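Local structure of HepC.19480.a.B1 (Helicobacter pylori, 6MTZ) at residues D71-Q83 with K108-D120. The protein is uncharacterised but probably acts as a metal-dependent phosphoesterase of the DHH family, pairing a DHH domain with a smaller C-terminal domain. Sequence-based numbering, arbitrary orientation.
Sequences DLNLNLNEAEYLQ and KEVAESFHWYFLD
Ala79 CB sits over one face of the Phe114 ring, 3.9 Å from its centroid in a CH-pi contact, while Gln83 CD and Glu80 CG lie at the ring's edge, in its plane. The Trp116 indole meets helix 76-85 with its edge: its CH2 lies 3.7 Å from Ala79 CB, and Phe114 CB and Tyr117 CB rest over one of its faces. Gln83 extends with CG anti to the backbone N (chi1 -169°), bringing OE1 to accept a hydrogen bond from Trp116 NE1 (3.0 Å); OE1 lies nearly in the indole plane, yet NE1 stands above the amide plane, 41° out of it. Helix 76-85 is the connection of a beta-alpha-beta unit between the parallel strands 64-70 and 95-102, and strand 117-119 borders the latter at the sheet edge. Strand 95-102 runs into the Asp102-His103-His104 sequence that names the DHH family; Asp71 nearby, close to Asp18 and Asp20, is consistent with a metal-binding carboxylate cluster. Leu76, at the start of helix 76-85, packs its CD2 3.6 Å from Val110 CG2, the two side chains lying alongside and pointing opposite ways. Tyr117 OH accepts a 3.3 Å hydrogen bond from Leu74 N, which lies at the phenol's edge.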
loop_
_atom_site.group_PDB
_atom_site.type_symbol
_atom_site.label_atom_id
_atom_site.label_comp_id
_atom_site.label_asym_id
_atom_site.label_seq_id
_atom_site.Cartn_x
_atom_site.Cartn_y
_atom_site.Cartn_z
ATOM N N ASP A 71 -12.538 3.435 6.860
ATOM C CA ASP A 71 -12.067 4.699 6.301
ATOM C C ASP A 71 -12.298 4.794 4.798
ATOM O O ASP A 71 -11.590 5.528 4.093
ATOM C CB ASP A 71 -10.583 4.927 6.622
ATOM C CG ASP A 71 -10.185 6.384 6.526
ATOM O OD1 ASP A 71 -11.066 7.262 6.750
ATOM O OD2 ASP A 71 -8.999 6.646 6.211
ATOM N N LEU A 72 -13.260 4.045 4.290
ATOM C CA LEU A 72 -13.621 4.085 2.884
ATOM C C LEU A 72 -15.134 4.152 2.795
ATOM O O LEU A 72 -15.834 3.541 3.610
ATOM C CB LEU A 72 -13.107 2.850 2.151
ATOM C CG LEU A 72 -11.592 2.645 2.095
ATOM C CD1 LEU A 72 -11.291 1.171 1.909
ATOM C CD2 LEU A 72 -10.962 3.451 0.961
ATOM N N ASN A 73 -15.649 4.898 1.832
ATOM C CA ASN A 73 -17.075 4.821 1.566
ATOM C C ASN A 73 -17.282 4.072 0.264
ATOM O O ASN A 73 -16.479 4.188 -0.665
ATOM C CB ASN A 73 -17.748 6.196 1.541
ATOM C CG ASN A 73 -17.298 7.061 0.414
ATOM O OD1 ASN A 73 -16.103 7.230 0.183
ATOM N ND2 ASN A 73 -18.263 7.656 -0.288
ATOM N N LEU A 74 -18.322 3.250 0.232
ATOM C CA LEU A 74 -18.676 2.476 -0.943
ATOM C C LEU A 74 -19.857 3.142 -1.625
ATOM O O LEU A 74 -20.713 3.744 -0.965
ATOM C CB LEU A 74 -19.021 1.029 -0.562
ATOM C CG LEU A 74 -18.026 0.269 0.334
ATOM C CD1 LEU A 74 -18.572 -1.105 0.727
ATOM C CD2 LEU A 74 -16.684 0.122 -0.356
ATOM N N ASN A 75 -19.893 3.058 -2.953
ATOM C CA ASN A 75 -21.125 3.445 -3.616
ATOM C C ASN A 75 -22.139 2.316 -3.484
ATOM O O ASN A 75 -21.808 1.200 -3.070
ATOM C CB ASN A 75 -20.883 3.788 -5.084
ATOM C CG ASN A 75 -19.878 2.874 -5.736
ATOM O OD1 ASN A 75 -20.123 1.678 -5.907
ATOM N ND2 ASN A 75 -18.736 3.436 -6.116
ATOM N N LEU A 76 -23.391 2.624 -3.829
ATOM C CA LEU A 76 -24.472 1.661 -3.638
ATOM C C LEU A 76 -24.171 0.353 -4.349
ATOM O O LEU A 76 -24.468 -0.731 -3.833
ATOM C CB LEU A 76 -25.794 2.239 -4.141
ATOM C CG LEU A 76 -26.535 3.240 -3.251
ATOM C CD1 LEU A 76 -27.778 3.756 -3.963
ATOM C CD2 LEU A 76 -26.910 2.605 -1.912
ATOM N N ASN A 77 -23.564 0.437 -5.528
ATOM C CA ASN A 77 -23.335 -0.761 -6.319
ATOM C C ASN A 77 -22.313 -1.677 -5.659
ATOM O O ASN A 77 -22.490 -2.901 -5.653
ATOM C CB ASN A 77 -22.884 -0.370 -7.723
ATOM C CG ASN A 77 -22.819 -1.549 -8.651
ATOM O OD1 ASN A 77 -23.797 -1.875 -9.324
ATOM N ND2 ASN A 77 -21.666 -2.210 -8.687
ATOM N N GLU A 78 -21.240 -1.108 -5.099
ATOM C CA GLU A 78 -20.235 -1.935 -4.432
ATOM C C GLU A 78 -20.756 -2.504 -3.118
ATOM O O GLU A 78 -20.420 -3.638 -2.755
ATOM C CB GLU A 78 -18.955 -1.139 -4.194
ATOM C CG GLU A 78 -17.923 -1.330 -5.291
ATOM C CD GLU A 78 -17.533 -2.790 -5.483
ATOM O OE1 GLU A 78 -17.232 -3.459 -4.476
ATOM O OE2 GLU A 78 -17.531 -3.270 -6.638
ATOM N N ALA A 79 -21.561 -1.732 -2.381
ATOM C CA ALA A 79 -22.177 -2.268 -1.169
ATOM C C ALA A 79 -23.144 -3.397 -1.501
ATOM O O ALA A 79 -23.171 -4.422 -0.811
ATOM C CB ALA A 79 -22.889 -1.156 -0.395
ATOM N N GLU A 80 -23.929 -3.234 -2.573
ATOM C CA GLU A 80 -24.806 -4.308 -3.029
ATOM C C GLU A 80 -24.005 -5.537 -3.426
ATOM O O GLU A 80 -24.362 -6.667 -3.070
ATOM C CB GLU A 80 -25.661 -3.838 -4.211
ATOM C CG GLU A 80 -27.010 -3.230 -3.838
ATOM C CD GLU A 80 -27.914 -4.203 -3.092
ATOM O OE1 GLU A 80 -27.683 -5.430 -3.173
ATOM O OE2 GLU A 80 -28.857 -3.737 -2.417
ATOM N N TYR A 81 -22.925 -5.335 -4.186
ATOM C CA TYR A 81 -22.116 -6.461 -4.643
ATOM C C TYR A 81 -21.553 -7.238 -3.466
ATOM O O TYR A 81 -21.579 -8.474 -3.453
ATOM C CB TYR A 81 -20.988 -5.961 -5.546
ATOM C CG TYR A 81 -19.980 -7.020 -5.955
ATOM C CD1 TYR A 81 -20.237 -7.887 -7.015
ATOM C CD2 TYR A 81 -18.763 -7.138 -5.298
ATOM C CE1 TYR A 81 -19.313 -8.849 -7.397
ATOM C CE2 TYR A 81 -17.832 -8.096 -5.675
ATOM C CZ TYR A 81 -18.113 -8.948 -6.724
ATOM O OH TYR A 81 -17.187 -9.899 -7.096
ATOM N N LEU A 82 -21.048 -6.524 -2.464
ATOM C CA LEU A 82 -20.509 -7.167 -1.272
ATOM C C LEU A 82 -21.570 -8.006 -0.575
ATOM O O LEU A 82 -21.368 -9.196 -0.304
ATOM C CB LEU A 82 -19.970 -6.097 -0.337
ATOM C CG LEU A 82 -19.013 -6.464 0.782
ATOM C CD1 LEU A 82 -18.009 -7.498 0.323
ATOM C CD2 LEU A 82 -18.317 -5.184 1.184
ATOM N N GLN A 83 -22.721 -7.401 -0.290
ATOM C CA GLN A 83 -23.787 -8.131 0.377
ATOM C C GLN A 83 -24.229 -9.341 -0.440
ATOM O O GLN A 83 -24.351 -10.452 0.092
ATOM C CB GLN A 83 -24.960 -7.198 0.647
ATOM C CG GLN A 83 -25.986 -7.806 1.568
ATOM C CD GLN A 83 -26.958 -6.782 2.086
ATOM O OE1 GLN A 83 -26.822 -6.295 3.212
ATOM N NE2 GLN A 83 -27.947 -6.437 1.265
ATOM N N LYS A 108 -23.683 8.807 3.354
ATOM C CA LYS A 108 -24.896 8.809 4.173
ATOM C C LYS A 108 -25.974 7.902 3.594
ATOM O O LYS A 108 -26.502 7.029 4.289
ATOM C CB LYS A 108 -25.436 10.233 4.322
ATOM N N GLU A 109 -26.316 8.095 2.317
ATOM C CA GLU A 109 -27.387 7.298 1.720
ATOM C C GLU A 109 -27.071 5.810 1.789
ATOM O O GLU A 109 -27.941 5.000 2.130
ATOM C CB GLU A 109 -27.622 7.716 0.267
ATOM C CG GLU A 109 -28.120 9.136 0.073
ATOM C CD GLU A 109 -27.307 9.885 -0.967
ATOM O OE1 GLU A 109 -26.914 11.040 -0.702
ATOM O OE2 GLU A 109 -27.044 9.312 -2.046
ATOM N N VAL A 110 -25.830 5.432 1.475
ATOM C CA VAL A 110 -25.468 4.019 1.453
ATOM C C VAL A 110 -25.492 3.434 2.863
ATOM O O VAL A 110 -25.903 2.286 3.067
ATOM C CB VAL A 110 -24.099 3.841 0.776
ATOM C CG1 VAL A 110 -23.750 2.370 0.665
ATOM C CG2 VAL A 110 -24.118 4.499 -0.592
ATOM N N ALA A 111 -25.087 4.223 3.860
ATOM C CA ALA A 111 -25.049 3.736 5.237
ATOM C C ALA A 111 -26.433 3.327 5.740
ATOM O O ALA A 111 -26.572 2.336 6.466
ATOM C CB ALA A 111 -24.444 4.802 6.150
ATOM N N GLU A 112 -27.465 4.075 5.381
ATOM C CA GLU A 112 -28.803 3.736 5.859
ATOM C C GLU A 112 -29.499 2.678 4.995
ATOM O O GLU A 112 -30.677 2.393 5.220
ATOM C CB GLU A 112 -29.662 5.001 5.953
ATOM C CG GLU A 112 -29.604 5.884 4.724
ATOM C CD GLU A 112 -30.240 7.243 4.956
ATOM O OE1 GLU A 112 -30.764 7.831 3.978
ATOM O OE2 GLU A 112 -30.205 7.717 6.115
ATOM N N SER A 113 -28.806 2.085 4.023
ATOM C CA SER A 113 -29.339 0.946 3.287
ATOM C C SER A 113 -28.737 -0.383 3.722
ATOM O O SER A 113 -29.197 -1.428 3.260
ATOM C CB SER A 113 -29.107 1.123 1.779
ATOM O OG SER A 113 -29.760 2.280 1.300
ATOM N N PHE A 114 -27.713 -0.379 4.573
ATOM C CA PHE A 114 -27.043 -1.619 4.943
ATOM C C PHE A 114 -26.746 -1.606 6.434
ATOM O O PHE A 114 -26.082 -0.688 6.935
ATOM C CB PHE A 114 -25.767 -1.819 4.117
ATOM C CG PHE A 114 -26.031 -1.962 2.639
ATOM C CD1 PHE A 114 -26.232 -3.213 2.075
ATOM C CD2 PHE A 114 -26.112 -0.845 1.823
ATOM C CE1 PHE A 114 -26.493 -3.349 0.718
ATOM C CE2 PHE A 114 -26.370 -0.973 0.464
ATOM C CZ PHE A 114 -26.562 -2.225 -0.088
ATOM N N HIS A 115 -27.247 -2.631 7.134
ATOM C CA HIS A 115 -27.090 -2.700 8.581
ATOM C C HIS A 115 -25.625 -2.817 8.986
ATOM O O HIS A 115 -25.252 -2.351 10.069
ATOM C CB HIS A 115 -27.907 -3.868 9.134
ATOM C CG HIS A 115 -29.385 -3.698 8.968
ATOM N ND1 HIS A 115 -30.052 -2.556 9.365
ATOM C CD2 HIS A 115 -30.329 -4.523 8.452
ATOM C CE1 HIS A 115 -31.338 -2.683 9.095
ATOM N NE2 HIS A 115 -31.532 -3.867 8.542
ATOM N N TRP A 116 -24.784 -3.411 8.123
ATOM C CA TRP A 116 -23.360 -3.595 8.376
ATOM C C TRP A 116 -22.537 -2.360 8.045
ATOM O O TRP A 116 -21.323 -2.373 8.273
ATOM C CB TRP A 116 -22.805 -4.779 7.563
ATOM C CG TRP A 116 -23.185 -4.754 6.092
ATOM C CD1 TRP A 116 -24.254 -5.377 5.513
ATOM C CD2 TRP A 116 -22.498 -4.074 5.031
ATOM N NE1 TRP A 116 -24.278 -5.126 4.162
ATOM C CE2 TRP A 116 -23.209 -4.334 3.838
ATOM C CE3 TRP A 116 -21.349 -3.275 4.971
ATOM C CZ2 TRP A 116 -22.816 -3.815 2.606
ATOM C CZ3 TRP A 116 -20.960 -2.761 3.743
ATOM C CH2 TRP A 116 -21.684 -3.037 2.581
ATOM N N TYR A 117 -23.152 -1.308 7.504
ATOM C CA TYR A 117 -22.431 -0.112 7.074
ATOM C C TYR A 117 -22.650 0.970 8.130
ATOM O O TYR A 117 -23.761 1.492 8.272
ATOM C CB TYR A 117 -22.920 0.318 5.694
ATOM C CG TYR A 117 -22.107 1.364 4.950
ATOM C CD1 TYR A 117 -21.836 2.606 5.515
ATOM C CD2 TYR A 117 -21.670 1.128 3.650
ATOM C CE1 TYR A 117 -21.130 3.572 4.822
ATOM C CE2 TYR A 117 -20.945 2.088 2.950
ATOM C CZ TYR A 117 -20.684 3.307 3.542
ATOM O OH TYR A 117 -19.985 4.275 2.860
ATOM N N PHE A 118 -21.597 1.286 8.883
ATOM C CA PHE A 118 -21.683 2.182 10.032
ATOM C C PHE A 118 -20.951 3.489 9.752
ATOM O O PHE A 118 -19.746 3.487 9.472
ATOM C CB PHE A 118 -21.108 1.527 11.297
ATOM C CG PHE A 118 -21.079 2.453 12.481
ATOM C CD1 PHE A 118 -22.228 2.692 13.217
ATOM C CD2 PHE A 118 -19.920 3.111 12.833
ATOM C CE1 PHE A 118 -22.211 3.555 14.289
ATOM C CE2 PHE A 118 -19.900 3.978 13.900
ATOM C CZ PHE A 118 -21.044 4.201 14.627
ATOM N N LEU A 119 -21.666 4.603 9.896
ATOM C CA LEU A 119 -21.131 5.938 9.647
ATOM C C LEU A 119 -21.232 6.783 10.917
ATOM O O LEU A 119 -22.321 6.941 11.474
ATOM C CB LEU A 119 -21.886 6.602 8.486
ATOM C CG LEU A 119 -21.577 8.067 8.189
ATOM C CD1 LEU A 119 -20.090 8.247 8.009
ATOM C CD2 LEU A 119 -22.316 8.527 6.937
ATOM N N ASP A 120 -20.100 7.312 11.379
ATOM C CA ASP A 120 -20.089 8.334 12.426
ATOM C C ASP A 120 -19.125 9.430 11.993
ATOM O O ASP A 120 -17.908 9.225 11.987
ATOM C CB ASP A 120 -19.690 7.746 13.784
ATOM C CG ASP A 120 -19.635 8.798 14.897
ATOM O OD1 ASP A 120 -19.949 9.985 14.645
ATOM O OD2 ASP A 120 -19.269 8.436 16.039
#